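Local coordinates for pancreatic lipase related protein 2 (Equus caballus, PDB 1W52), which probably hydrolyses acyl ester bonds of galactolipids and triacylglycerols, as a secreted lipase of the alpha/beta hydrolase superfamily, at residues 14-19 / 186-191; 152-157 / 263-268; 173-178 / 200-205; 190-195 / 221-226. All coordinates share one frame; numbering follows the deposited sequence.

Contact 1. Residues 14-19 / 186-191. With CA (calcium ion), chain E.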
loop_
_atom_site.group_PDB
_atom_site.type_symbol
_atom_site.label_atom_id
_atom_site.label_comp_id
_atom_site.label_asym_id
_atom_site.label_seq_id
_atom_site.Cartn_x
_atom_site.Cartn_y
_atom_site.Cartn_z
ATOM N N ASP A 14 12.690 20.355 23.121
ATOM C CA ASP A 14 11.458 20.458 23.877
ATOM C C ASP A 14 10.230 20.328 23.008
ATOM O O ASP A 14 10.254 20.565 21.840
ATOM C CB ASP A 14 11.427 21.696 24.822
ATOM C CG ASP A 14 11.334 23.028 24.071
ATOM O OD1 ASP A 14 10.251 23.321 23.510
ATOM O OD2 ASP A 14 12.277 23.853 24.010
ATOM N N LYS A 15 9.176 19.870 23.642
ATOM C CA LYS A 15 7.860 19.692 23.054
ATOM C C LYS A 15 7.711 20.434 21.720
ATOM O O LYS A 15 8.232 21.534 21.608
ATOM C CB LYS A 15 6.791 20.156 24.078
ATOM C CG LYS A 15 7.046 19.624 25.540
ATOM C CD LYS A 15 6.110 20.194 26.586
ATOM C CE LYS A 15 4.812 19.424 26.595
ATOM N NZ LYS A 15 3.711 20.314 27.019
ATOM N N PRO A 16 7.045 19.854 20.703
ATOM C CA PRO A 16 6.601 18.451 20.672
ATOM C C PRO A 16 7.638 17.428 20.241
ATOM O O PRO A 16 7.259 16.273 20.060
ATOM C CB PRO A 16 5.447 18.479 19.655
ATOM C CG PRO A 16 5.820 19.498 18.697
ATOM C CD PRO A 16 6.566 20.570 19.511
ATOM N N TRP A 17 8.906 17.811 20.145
ATOM C CA TRP A 17 9.941 16.859 19.743
ATOM C C TRP A 17 10.288 15.822 20.789
ATOM O O TRP A 17 10.874 14.794 20.455
ATOM C CB TRP A 17 11.194 17.600 19.292
ATOM C CG TRP A 17 10.823 18.627 18.252
ATOM C CD1 TRP A 17 10.681 19.957 18.446
ATOM C CD2 TRP A 17 10.474 18.386 16.881
ATOM N NE1 TRP A 17 10.300 20.574 17.277
ATOM C CE2 TRP A 17 10.168 19.633 16.300
ATOM C CE3 TRP A 17 10.440 17.252 16.074
ATOM C CZ2 TRP A 17 9.831 19.774 14.963
ATOM C CZ3 TRP A 17 10.081 17.385 14.767
ATOM C CH2 TRP A 17 9.767 18.635 14.218
ATOM N N ALA A 18 9.924 16.097 22.042
ATOM C CA ALA A 18 10.263 15.258 23.207
ATOM C C ALA A 18 9.626 15.816 24.470
ATOM O O ALA A 18 9.380 17.012 24.548
ATOM C CB ALA A 18 11.800 15.098 23.397
ATOM N N GLY A 19 9.403 14.952 25.463
ATOM C CA GLY A 19 8.546 15.265 26.604
ATOM C C GLY A 19 7.091 15.379 26.207
ATOM O O GLY A 19 6.363 16.251 26.658
ATOM N N ASP A 186 -1.219 10.140 17.081
ATOM C CA ASP A 186 -1.771 11.244 17.935
ATOM C C ASP A 186 -0.687 12.181 18.493
ATOM O O ASP A 186 -0.546 12.359 19.667
ATOM C CB ASP A 186 -2.610 10.706 19.081
ATOM C CG ASP A 186 -3.568 9.606 18.666
ATOM O OD1 ASP A 186 -4.056 9.568 17.484
ATOM O OD2 ASP A 186 -3.918 8.738 19.523
ATOM N N ALA A 187 0.117 12.737 17.621
ATOM C CA ALA A 187 1.080 13.732 18.033
ATOM C C ALA A 187 0.945 15.007 17.152
ATOM O O ALA A 187 0.204 15.023 16.166
ATOM C CB ALA A 187 2.468 13.159 17.991
ATOM N N SER A 188 1.612 16.084 17.557
ATOM C CA SER A 188 1.601 17.294 16.772
ATOM C C SER A 188 2.000 16.893 15.381
ATOM O O SER A 188 2.810 15.965 15.209
ATOM C CB SER A 188 2.626 18.295 17.281
ATOM O OG SER A 188 2.477 19.532 16.605
ATOM N N GLU A 189 1.447 17.613 14.409
ATOM C CA GLU A 189 1.656 17.328 13.023
ATOM C C GLU A 189 3.059 17.789 12.741
ATOM O O GLU A 189 3.672 17.402 11.769
ATOM C CB GLU A 189 0.603 18.043 12.184
ATOM C CG GLU A 189 -0.846 17.813 12.651
ATOM C CD GLU A 189 -1.876 18.566 11.809
ATOM O OE1 GLU A 189 -1.910 19.803 11.889
ATOM O OE2 GLU A 189 -2.667 17.956 11.063
ATOM N N GLU A 190 3.598 18.592 13.631
ATOM C CA GLU A 190 4.953 19.073 13.475
ATOM C C GLU A 190 5.959 17.907 13.412
ATOM O O GLU A 190 7.028 18.000 12.776
ATOM C CB GLU A 190 5.283 20.092 14.597
ATOM C CG GLU A 190 6.750 20.506 14.636
ATOM C CD GLU A 190 7.034 21.851 15.317
ATOM O OE1 GLU A 190 6.287 22.237 16.240
ATOM O OE2 GLU A 190 8.037 22.519 14.950
ATOM N N VAL A 191 5.602 16.795 14.058
ATOM C CA VAL A 191 6.553 15.668 14.310
ATOM C C VAL A 191 6.260 14.458 13.469
ATOM O O VAL A 191 7.123 13.631 13.251
ATOM C CB VAL A 191 6.570 15.212 15.813
ATOM C CG1 VAL A 191 6.995 16.374 16.699
ATOM C CG2 VAL A 191 5.212 14.713 16.242
HETATM CA CA CA E . 3.645 17.106 9.542
#
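Val191 lays its CG1 methyl over one face of the Trp17 indole, a CH-pi contact in which CG1 of Val191 stands 4.0 Å from the centroid of the six-membered ring. The methyl is displaced toward the rim, and CE3 of Trp17 lies 3.6 Å from Val191 CG1. Trp17 holds CG anti to its carbonyl carbon (chi1 -52°), which carries the indole across to residues 186-191. The same methyl meets Pro16, whose CG is 3.9 Å from Val191 CG1. Preceded by a cis peptide bond, Pro16 faces the other segment and rests its CB 3.7 Å from Ser188 CB. Glu190 sends an extended chain across the indole at about a right angle, its CG meeting CZ2 and CH2 of Trp17 while the carboxylate plane is turned 71° from the ring. Cutting Trp17 back to an alanine would probably leave Val191 CG1 and the Glu190 chain without their shared ring surface and open a gap between the two loops. Glu189 O binds the calcium ion at 2.2 Å. The loop following strand 9-11 thus meets the loop between strands 173-177 and 201-204, while Trp17 also packs on helix 155-166 and makes a cation-pi contact with Arg124 of helix 116-141.

Contact 2. Residues 152-157 / 263-268. With DDQ (decylamine-N,N-dimethyl-N-oxide), chain C.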
loop_
_atom_site.group_PDB
_atom_site.type_symbol
_atom_site.label_atom_id
_atom_site.label_comp_id
_atom_site.label_asym_id
_atom_site.label_seq_id
_atom_site.Cartn_x
_atom_site.Cartn_y
_atom_site.Cartn_z
ATOM N N GLY A 152 8.275 7.384 1.647
ATOM C CA GLY A 152 8.967 6.893 2.836
ATOM C C GLY A 152 8.268 5.702 3.485
ATOM O O GLY A 152 7.053 5.688 3.607
ATOM N N HIS A 153 9.028 4.709 3.923
ATOM C CA HIS A 153 8.484 3.575 4.700
ATOM C C HIS A 153 8.727 3.683 6.233
ATOM O O HIS A 153 9.835 3.946 6.660
ATOM C CB HIS A 153 9.066 2.224 4.219
ATOM C CG HIS A 153 8.637 1.071 5.079
ATOM N ND1 HIS A 153 9.451 0.522 6.048
ATOM C CD2 HIS A 153 7.448 0.414 5.173
ATOM C CE1 HIS A 153 8.791 -0.440 6.677
ATOM N NE2 HIS A 153 7.569 -0.511 6.186
ATOM N N SER A 154 7.684 3.426 7.034
ATOM C CA SER A 154 7.784 3.367 8.498
ATOM C C SER A 154 8.341 4.681 8.979
ATOM O O SER A 154 7.743 5.714 8.805
ATOM C CB SER A 154 8.639 2.161 9.006
ATOM O OG SER A 154 8.842 2.111 10.449
ATOM N N LEU A 155 9.494 4.650 9.594
ATOM C CA LEU A 155 10.043 5.881 10.098
ATOM C C LEU A 155 10.288 6.796 8.933
ATOM O O LEU A 155 9.955 7.925 9.002
ATOM C CB LEU A 155 11.327 5.570 10.811
ATOM C CG LEU A 155 11.476 5.919 12.292
ATOM C CD1 LEU A 155 10.317 5.514 13.139
ATOM C CD2 LEU A 155 12.741 5.208 12.710
ATOM N N GLY A 156 10.853 6.274 7.842
ATOM C CA GLY A 156 10.920 6.974 6.555
ATOM C C GLY A 156 9.676 7.777 6.128
ATOM O O GLY A 156 9.776 8.881 5.603
ATOM N N ALA A 157 8.496 7.222 6.309
ATOM C CA ALA A 157 7.327 7.995 5.989
ATOM C C ALA A 157 7.333 9.322 6.759
ATOM O O ALA A 157 7.071 10.356 6.223
ATOM C CB ALA A 157 6.064 7.223 6.329
ATOM N N CYS A 263 6.538 -8.738 8.897
ATOM C CA CYS A 263 6.025 -9.044 7.575
ATOM C C CYS A 263 4.872 -8.084 7.092
ATOM O O CYS A 263 4.941 -7.543 5.962
ATOM C CB CYS A 263 5.607 -10.488 7.568
ATOM S SG CYS A 263 4.574 -10.993 6.208
ATOM N N ASN A 264 3.848 -7.872 7.927
ATOM C CA ASN A 264 2.799 -6.941 7.616
ATOM C C ASN A 264 3.317 -5.531 7.423
ATOM O O ASN A 264 2.929 -4.839 6.481
ATOM C CB ASN A 264 1.818 -6.851 8.755
ATOM C CG ASN A 264 1.134 -8.162 9.070
ATOM O OD1 ASN A 264 0.319 -8.660 8.333
ATOM N ND2 ASN A 264 1.464 -8.701 10.213
ATOM N N HIS A 265 4.158 -5.059 8.334
ATOM C CA HIS A 265 4.765 -3.688 8.221
ATOM C C HIS A 265 5.428 -3.472 6.846
ATOM O O HIS A 265 5.397 -2.386 6.263
ATOM C CB HIS A 265 5.814 -3.537 9.332
ATOM C CG HIS A 265 6.255 -2.144 9.618
ATOM N ND1 HIS A 265 5.379 -1.099 9.783
ATOM C CD2 HIS A 265 7.489 -1.654 9.876
ATOM C CE1 HIS A 265 6.067 -0.006 10.074
ATOM N NE2 HIS A 265 7.349 -0.318 10.149
ATOM N N LEU A 266 6.003 -4.554 6.343
ATOM C CA LEU A 266 6.730 -4.530 5.111
ATOM C C LEU A 266 5.818 -4.693 3.919
ATOM O O LEU A 266 6.206 -4.355 2.828
ATOM C CB LEU A 266 7.796 -5.627 5.113
ATOM C CG LEU A 266 8.861 -5.520 6.208
ATOM C CD1 LEU A 266 9.955 -6.460 5.925
ATOM C CD2 LEU A 266 9.507 -4.191 6.427
ATOM N N LYS A 267 4.618 -5.204 4.064
ATOM C CA LYS A 267 3.832 -5.385 2.864
ATOM C C LYS A 267 3.514 -4.014 2.206
ATOM O O LYS A 267 3.280 -3.912 1.030
ATOM C CB LYS A 267 2.556 -6.187 3.173
ATOM C CG LYS A 267 2.722 -7.757 3.344
ATOM C CD LYS A 267 2.959 -8.518 2.011
ATOM C CE LYS A 267 2.559 -10.039 2.102
ATOM N NZ LYS A 267 3.693 -10.926 2.376
ATOM N N SER A 268 3.532 -2.954 2.989
ATOM C CA SER A 268 3.336 -1.635 2.484
ATOM C C SER A 268 4.270 -1.310 1.332
ATOM O O SER A 268 3.825 -0.815 0.303
ATOM C CB SER A 268 3.537 -0.648 3.630
ATOM O OG SER A 268 4.877 -0.632 4.086
HETATM N N1 DDQ C . 14.781 -5.132 6.703
HETATM O O1 DDQ C . 14.623 -4.428 5.676
HETATM C CM1 DDQ C . 14.824 -6.581 6.290
HETATM C CM2 DDQ C . 16.059 -4.790 7.396
HETATM C C1 DDQ C . 13.561 -4.813 7.505
HETATM C C2 DDQ C . 13.657 -3.643 8.493
HETATM C C3 DDQ C . 13.343 -4.161 9.891
HETATM C C4 DDQ C . 11.914 -3.894 10.342
HETATM C C5 DDQ C . 11.895 -3.105 11.639
HETATM C C6 DDQ C . 10.446 -2.883 11.975
HETATM C C7 DDQ C . 10.278 -1.999 13.176
HETATM C C8 DDQ C . 9.500 -0.740 12.845
HETATM C C9 DDQ C . 9.578 0.233 14.027
HETATM C C10 DDQ C . 8.332 1.065 14.234
#
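His153 reaches from the end of strand 148-153 to the backbone of His265 on helix 257-277. From CB, with CG anti to the backbone N (chi1 174°), the ring comes up against the helix. Ser154 CB lies over one face of the ring, offset toward the rim near ND1 and CE1. CD2 meets Ser268 OG, near the plane of the imidazole. The CE1-NE2 edge is directed at the face of the His265 imidazole (edge-to-face, planes at 58°, centroids 4.7 Å apart), and His153 CE1 also touches Leu266 CD2 at 3.8 Å. At the tip, His153 NE2 donates to His265 O over 2.9 Å; the donor stands above the carbonyl plane, and Ser268 OG also donates to that oxygen. A leucine in place of His153 would probably leave His265 O without the imidazole donor and remove the ring edge facing the His265 imidazole. Ser154 OG and His265 NE2 are hydrogen-bonded at 2.9 Å, and the detergent decylamine-N,N-dimethyl-N-oxide brings C8 to 3.5 Å from His265 NE2. With Asp178 OD2 hydrogen-bonded to His265 ND1, and Ser154 between strand and helix in a Gly-x-Ser-x-Gly sequence, the arrangement is consistent with the nucleophile elbow and Ser-His-Asp triad of alpha/beta hydrolases.

Contact 3. Residues 173-178 / 200-205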
loop_
_atom_site.group_PDB
_atom_site.type_symbol
_atom_site.label_atom_id
_atom_site.label_comp_id
_atom_site.label_asym_id
_atom_site.label_seq_id
_atom_site.Cartn_x
_atom_site.Cartn_y
_atom_site.Cartn_z
ATOM N N ARG A 173 4.414 15.697 -3.777
ATOM C CA ARG A 173 3.863 14.478 -3.200
ATOM C C ARG A 173 4.811 13.752 -2.292
ATOM O O ARG A 173 5.985 13.528 -2.616
ATOM C CB ARG A 173 3.489 13.534 -4.298
ATOM C CG ARG A 173 2.777 12.305 -3.886
ATOM C CD ARG A 173 2.700 11.369 -5.046
ATOM N NE ARG A 173 1.842 10.220 -4.826
ATOM C CZ ARG A 173 1.912 9.100 -5.544
ATOM N NH1 ARG A 173 2.817 9.002 -6.505
ATOM N NH2 ARG A 173 1.080 8.083 -5.321
ATOM N N VAL A 174 4.265 13.370 -1.149
ATOM C CA VAL A 174 4.917 12.437 -0.264
ATOM C C VAL A 174 3.918 11.309 -0.088
ATOM O O VAL A 174 2.703 11.527 0.031
ATOM C CB VAL A 174 5.415 13.078 1.074
ATOM C CG1 VAL A 174 4.362 13.842 1.713
ATOM C CG2 VAL A 174 5.827 12.011 2.069
ATOM N N THR A 175 4.461 10.106 -0.168
ATOM C CA THR A 175 3.728 8.864 -0.016
ATOM C C THR A 175 4.248 8.165 1.229
ATOM O O THR A 175 5.459 7.952 1.388
ATOM C CB THR A 175 3.990 7.988 -1.226
ATOM O OG1 THR A 175 3.368 8.563 -2.400
ATOM C CG2 THR A 175 3.337 6.641 -1.027
ATOM N N GLY A 176 3.344 7.825 2.131
ATOM C CA GLY A 176 3.724 7.155 3.371
ATOM C C GLY A 176 3.495 5.650 3.318
ATOM O O GLY A 176 2.375 5.212 3.361
ATOM N N LEU A 177 4.543 4.857 3.203
ATOM C CA LEU A 177 4.397 3.404 3.249
ATOM C C LEU A 177 4.430 2.890 4.698
ATOM O O LEU A 177 5.488 2.848 5.354
ATOM C CB LEU A 177 5.487 2.761 2.425
ATOM C CG LEU A 177 5.459 3.214 0.979
ATOM C CD1 LEU A 177 6.197 2.184 0.240
ATOM C CD2 LEU A 177 4.059 3.294 0.398
ATOM N N ASP A 178 3.233 2.531 5.167
ATOM C CA ASP A 178 2.936 2.233 6.578
ATOM C C ASP A 178 3.727 3.043 7.603
ATOM O O ASP A 178 4.682 2.579 8.234
ATOM C CB ASP A 178 3.107 0.764 6.851
ATOM C CG ASP A 178 2.387 0.313 8.106
ATOM O OD1 ASP A 178 1.156 0.636 8.331
ATOM O OD2 ASP A 178 3.027 -0.398 8.914
ATOM N N PHE A 200 0.174 16.777 -2.046
ATOM C CA PHE A 200 -0.531 15.505 -2.051
ATOM C C PHE A 200 0.200 14.480 -1.196
ATOM O O PHE A 200 1.393 14.173 -1.450
ATOM C CB PHE A 200 -0.571 14.983 -3.456
ATOM C CG PHE A 200 -1.302 13.695 -3.599
ATOM C CD1 PHE A 200 -2.530 13.475 -2.954
ATOM C CD2 PHE A 200 -0.776 12.669 -4.401
ATOM C CE1 PHE A 200 -3.228 12.271 -3.137
ATOM C CE2 PHE A 200 -1.495 11.473 -4.573
ATOM C CZ PHE A 200 -2.713 11.292 -3.938
ATOM N N VAL A 201 -0.543 13.927 -0.229
ATOM C CA VAL A 201 -0.067 12.855 0.643
ATOM C C VAL A 201 -0.996 11.662 0.481
ATOM O O VAL A 201 -2.217 11.753 0.700
ATOM C CB VAL A 201 -0.052 13.270 2.164
ATOM C CG1 VAL A 201 0.510 12.154 3.049
ATOM C CG2 VAL A 201 0.756 14.577 2.426
ATOM N N ASP A 202 -0.401 10.538 0.142
ATOM C CA ASP A 202 -1.147 9.289 0.066
ATOM C C ASP A 202 -0.510 8.246 0.976
ATOM O O ASP A 202 0.699 8.084 1.006
ATOM C CB ASP A 202 -1.169 8.751 -1.363
ATOM C CG ASP A 202 0.231 8.634 -1.970
ATOM O OD1 ASP A 202 1.107 9.498 -1.638
ATOM O OD2 ASP A 202 0.529 7.715 -2.770
ATOM N N VAL A 203 -1.320 7.502 1.689
ATOM C CA VAL A 203 -0.796 6.554 2.638
ATOM C C VAL A 203 -1.299 5.128 2.391
ATOM O O VAL A 203 -2.471 4.922 2.138
ATOM C CB VAL A 203 -1.173 6.985 4.049
ATOM C CG1 VAL A 203 -0.318 6.248 5.088
ATOM C CG2 VAL A 203 -0.998 8.476 4.177
ATOM N N ILE A 204 -0.386 4.163 2.472
ATOM C CA ILE A 204 -0.744 2.753 2.554
ATOM C C ILE A 204 -0.539 2.206 3.977
ATOM O O ILE A 204 0.546 2.298 4.526
ATOM C CB ILE A 204 0.048 1.949 1.531
ATOM C CG1 ILE A 204 -0.225 2.524 0.168
ATOM C CG2 ILE A 204 -0.405 0.485 1.508
ATOM C CD1 ILE A 204 0.665 1.917 -0.910
ATOM N N HIS A 205 -1.609 1.638 4.541
ATOM C CA HIS A 205 -1.638 1.121 5.919
ATOM C C HIS A 205 -1.708 -0.415 5.893
ATOM O O HIS A 205 -2.754 -0.968 5.558
ATOM C CB HIS A 205 -2.907 1.553 6.637
ATOM C CG HIS A 205 -3.083 3.038 6.808
ATOM N ND1 HIS A 205 -2.813 3.684 7.997
ATOM C CD2 HIS A 205 -3.609 3.977 5.978
ATOM C CE1 HIS A 205 -3.130 4.962 7.877
ATOM N NE2 HIS A 205 -3.603 5.168 6.659
#
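Asp202 and Arg173 pair across two neighbouring parallel strands, 173-177 and 201-204, in the central sheet of the alpha/beta hydrolase fold. Asp202 has the most surface buried here. Its carboxylate forms a salt bridge with Arg173, NH2 of Arg173 lying 2.6 Å from Asp202 OD2, although neither this bond nor the longer one from NE to OD1 is well aligned, and both are weak. Thr175 OG1 adds a donor to Asp202 OD1, on its syn side. The Arg173 chain runs extended from CG to NE and lies beside the Phe200 side chain, pointing the same way; guanidinium and phenyl planes are only 13° apart, and Arg173 NE is 3.6 Å from Phe200 CE2. Farther out, the guanidinium is also bonded to the carbonyls of Gly310 and His311. The buried carboxylate is thus met by a positive group and a hydroxyl, which would probably stabilise its charge. On the opposite face of the sheet, Val174 CG1 packs on Val201 CG2 at 3.7 Å. Backbone bonds alternate between the strands up to the last pair, where Asp178, probably the acid of the charge relay, is held at its amide: Asp178 N donates to Ile204 O over 2.8 Å.

Contact 4. Residues 190-195 / 221-226. With CA (calcium ion), chain E.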
loop_
_atom_site.group_PDB
_atom_site.type_symbol
_atom_site.label_atom_id
_atom_site.label_comp_id
_atom_site.label_asym_id
_atom_site.label_seq_id
_atom_site.Cartn_x
_atom_site.Cartn_y
_atom_site.Cartn_z
ATOM N N GLU A 190 3.598 18.592 13.631
ATOM C CA GLU A 190 4.953 19.073 13.475
ATOM C C GLU A 190 5.959 17.907 13.412
ATOM O O GLU A 190 7.028 18.000 12.776
ATOM C CB GLU A 190 5.283 20.092 14.597
ATOM C CG GLU A 190 6.750 20.506 14.636
ATOM C CD GLU A 190 7.034 21.851 15.317
ATOM O OE1 GLU A 190 6.287 22.237 16.240
ATOM O OE2 GLU A 190 8.037 22.519 14.950
ATOM N N VAL A 191 5.602 16.795 14.058
ATOM C CA VAL A 191 6.553 15.668 14.310
ATOM C C VAL A 191 6.260 14.458 13.469
ATOM O O VAL A 191 7.123 13.631 13.251
ATOM C CB VAL A 191 6.570 15.212 15.813
ATOM C CG1 VAL A 191 6.995 16.374 16.699
ATOM C CG2 VAL A 191 5.212 14.713 16.242
ATOM N N ARG A 192 5.035 14.383 13.006
ATOM C CA ARG A 192 4.622 13.289 12.228
ATOM C C ARG A 192 4.485 13.675 10.741
ATOM O O ARG A 192 5.368 14.351 10.169
ATOM C CB ARG A 192 3.361 12.674 12.859
ATOM C CG ARG A 192 2.109 13.519 12.894
ATOM C CD ARG A 192 1.030 12.801 13.546
ATOM N NE ARG A 192 -0.288 13.422 13.562
ATOM C CZ ARG A 192 -1.038 13.698 12.493
ATOM N NH1 ARG A 192 -0.593 13.515 11.259
ATOM N NH2 ARG A 192 -2.251 14.208 12.652
ATOM N N LEU A 193 3.459 13.109 10.114
ATOM C CA LEU A 193 3.203 13.193 8.705
ATOM C C LEU A 193 1.691 13.384 8.596
ATOM O O LEU A 193 0.889 12.618 9.189
ATOM C CB LEU A 193 3.651 11.911 7.985
ATOM C CG LEU A 193 2.860 11.641 6.666
ATOM C CD1 LEU A 193 3.053 12.773 5.691
ATOM C CD2 LEU A 193 3.138 10.310 5.922
ATOM N N ASP A 194 1.299 14.396 7.838
ATOM C CA ASP A 194 -0.101 14.731 7.716
ATOM C C ASP A 194 -0.224 15.382 6.391
ATOM O O ASP A 194 0.808 15.765 5.832
ATOM C CB ASP A 194 -0.524 15.678 8.861
ATOM C CG ASP A 194 0.019 17.115 8.708
ATOM O OD1 ASP A 194 1.235 17.352 9.022
ATOM O OD2 ASP A 194 -0.757 18.055 8.328
ATOM N N PRO A 195 -1.443 15.610 5.915
ATOM C CA PRO A 195 -1.660 16.077 4.540
ATOM C C PRO A 195 -1.006 17.431 4.191
ATOM O O PRO A 195 -0.838 17.811 3.034
ATOM C CB PRO A 195 -3.199 16.194 4.459
ATOM C CG PRO A 195 -3.774 15.285 5.606
ATOM C CD PRO A 195 -2.712 15.510 6.657
ATOM N N GLN A 221 -4.275 5.813 12.358
ATOM C CA GLN A 221 -4.641 7.184 12.067
ATOM C C GLN A 221 -4.539 7.582 10.627
ATOM O O GLN A 221 -3.489 7.447 10.035
ATOM C CB GLN A 221 -3.705 8.090 12.843
ATOM C CG GLN A 221 -4.051 9.538 12.761
ATOM C CD GLN A 221 -3.434 10.388 13.911
ATOM O OE1 GLN A 221 -2.233 10.300 14.214
ATOM N NE2 GLN A 221 -4.261 11.224 14.520
ATOM N N LYS A 222 -5.609 8.146 10.080
ATOM C CA LYS A 222 -5.524 8.684 8.724
ATOM C C LYS A 222 -4.620 9.905 8.687
ATOM O O LYS A 222 -4.744 10.769 9.522
ATOM C CB LYS A 222 -6.891 9.063 8.222
ATOM C CG LYS A 222 -7.710 7.892 7.718
ATOM C CD LYS A 222 -8.818 7.690 8.686
ATOM C CE LYS A 222 -9.596 6.428 8.421
ATOM N NZ LYS A 222 -10.995 6.708 8.128
ATOM N N VAL A 223 -3.678 9.957 7.762
ATOM C CA VAL A 223 -2.743 11.098 7.683
ATOM C C VAL A 223 -2.476 11.617 6.299
ATOM O O VAL A 223 -1.493 12.262 6.105
ATOM C CB VAL A 223 -1.364 10.757 8.270
ATOM C CG1 VAL A 223 -1.506 10.240 9.642
ATOM C CG2 VAL A 223 -0.703 9.739 7.442
ATOM N N GLY A 224 -3.341 11.337 5.347
ATOM C CA GLY A 224 -3.075 11.655 3.957
ATOM C C GLY A 224 -4.302 12.303 3.389
ATOM O O GLY A 224 -5.330 12.378 4.072
ATOM N N HIS A 225 -4.211 12.794 2.159
ATOM C CA HIS A 225 -5.435 13.122 1.439
ATOM C C HIS A 225 -6.132 11.806 1.146
ATOM O O HIS A 225 -7.358 11.719 1.103
ATOM C CB HIS A 225 -5.150 13.935 0.176
ATOM C CG HIS A 225 -4.418 15.194 0.478
ATOM N ND1 HIS A 225 -3.041 15.281 0.379
ATOM C CD2 HIS A 225 -4.838 16.378 0.979
ATOM C CE1 HIS A 225 -2.647 16.480 0.760
ATOM N NE2 HIS A 225 -3.712 17.156 1.152
ATOM N N MET A 226 -5.329 10.764 0.995
ATOM C CA MET A 226 -5.865 9.435 0.805
ATOM C C MET A 226 -5.169 8.409 1.711
ATOM O O MET A 226 -3.963 8.345 1.797
ATOM C CB MET A 226 -5.667 9.086 -0.644
ATOM C CG MET A 226 -6.068 10.182 -1.598
ATOM S SD MET A 226 -6.569 9.396 -3.139
ATOM C CE MET A 226 -5.304 9.583 -4.192
HETATM CA CA CA E . 3.645 17.106 9.542
#
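The calcium-binding loop of the lipase domain meets the loop leading into strand 226-230 where Leu193, Asp194 and Pro195 pack on Val223, Gly224 and His225. Asp194 OD1 binds the calcium ion at 2.5 Å, and Glu189 O and the carboxylate of Asp197 complete the protein ligands seen here. Asp194 CG sits between the backbone N and the carbonyl carbon (chi1 73°), with the carboxylate on the calcium side. To residues 221-226 it offers its backbone: Asp194 CA makes a CA-H...O contact with Val223 O, 3.3 Å away. Pro195 follows with its ring turned toward the partner. Its CB sits over one face of the His225 imidazole, 3.8 Å from the centroid and 22° off the ring normal, a CH-pi contact, while Pro195 CG touches Gly224 O. The ND1 of this imidazole is hydrogen-bonded to Val201 N, which helps to set its orientation. Val223 CG2 lies 4.1 Å from Leu193 CG, and its CG1 touches Arg192 NH1. Above the guanidinium of Arg192, Gln221 OE1 stands 3.6 Å from the plane and offset toward its rim; this oxygen is bonded to Asp186 N. The two segments are joined by apolar and CH contacts, and because the CB of Asp194 points away from 221-226, the contact can form through its backbone while OD1 binds the calcium ion and OD2 bonds Ser196.

From the N terminus, residues 14-19 meet 186-191 to close contact 1, bringing an early loop against the calcium-binding loop. Contact 2 opens at 152-157, before that closure, and ends at 263-268, so it crosses contact 1; it joins the sheet to helix 257-277. Contacts 3 and 4 are both nested inside the loop of contact 2. Contact 3 crosses contact 1 and also contact 4, which begins where contact 1 ends and shares Glu190 and Val191 with it. Contacts 1 and 4 both touch the calcium ion, contact 4 leads from there to the strands of contact 3, and contacts 2 and 3 share the sheet, on neighbouring strands 148-153 and 173-177.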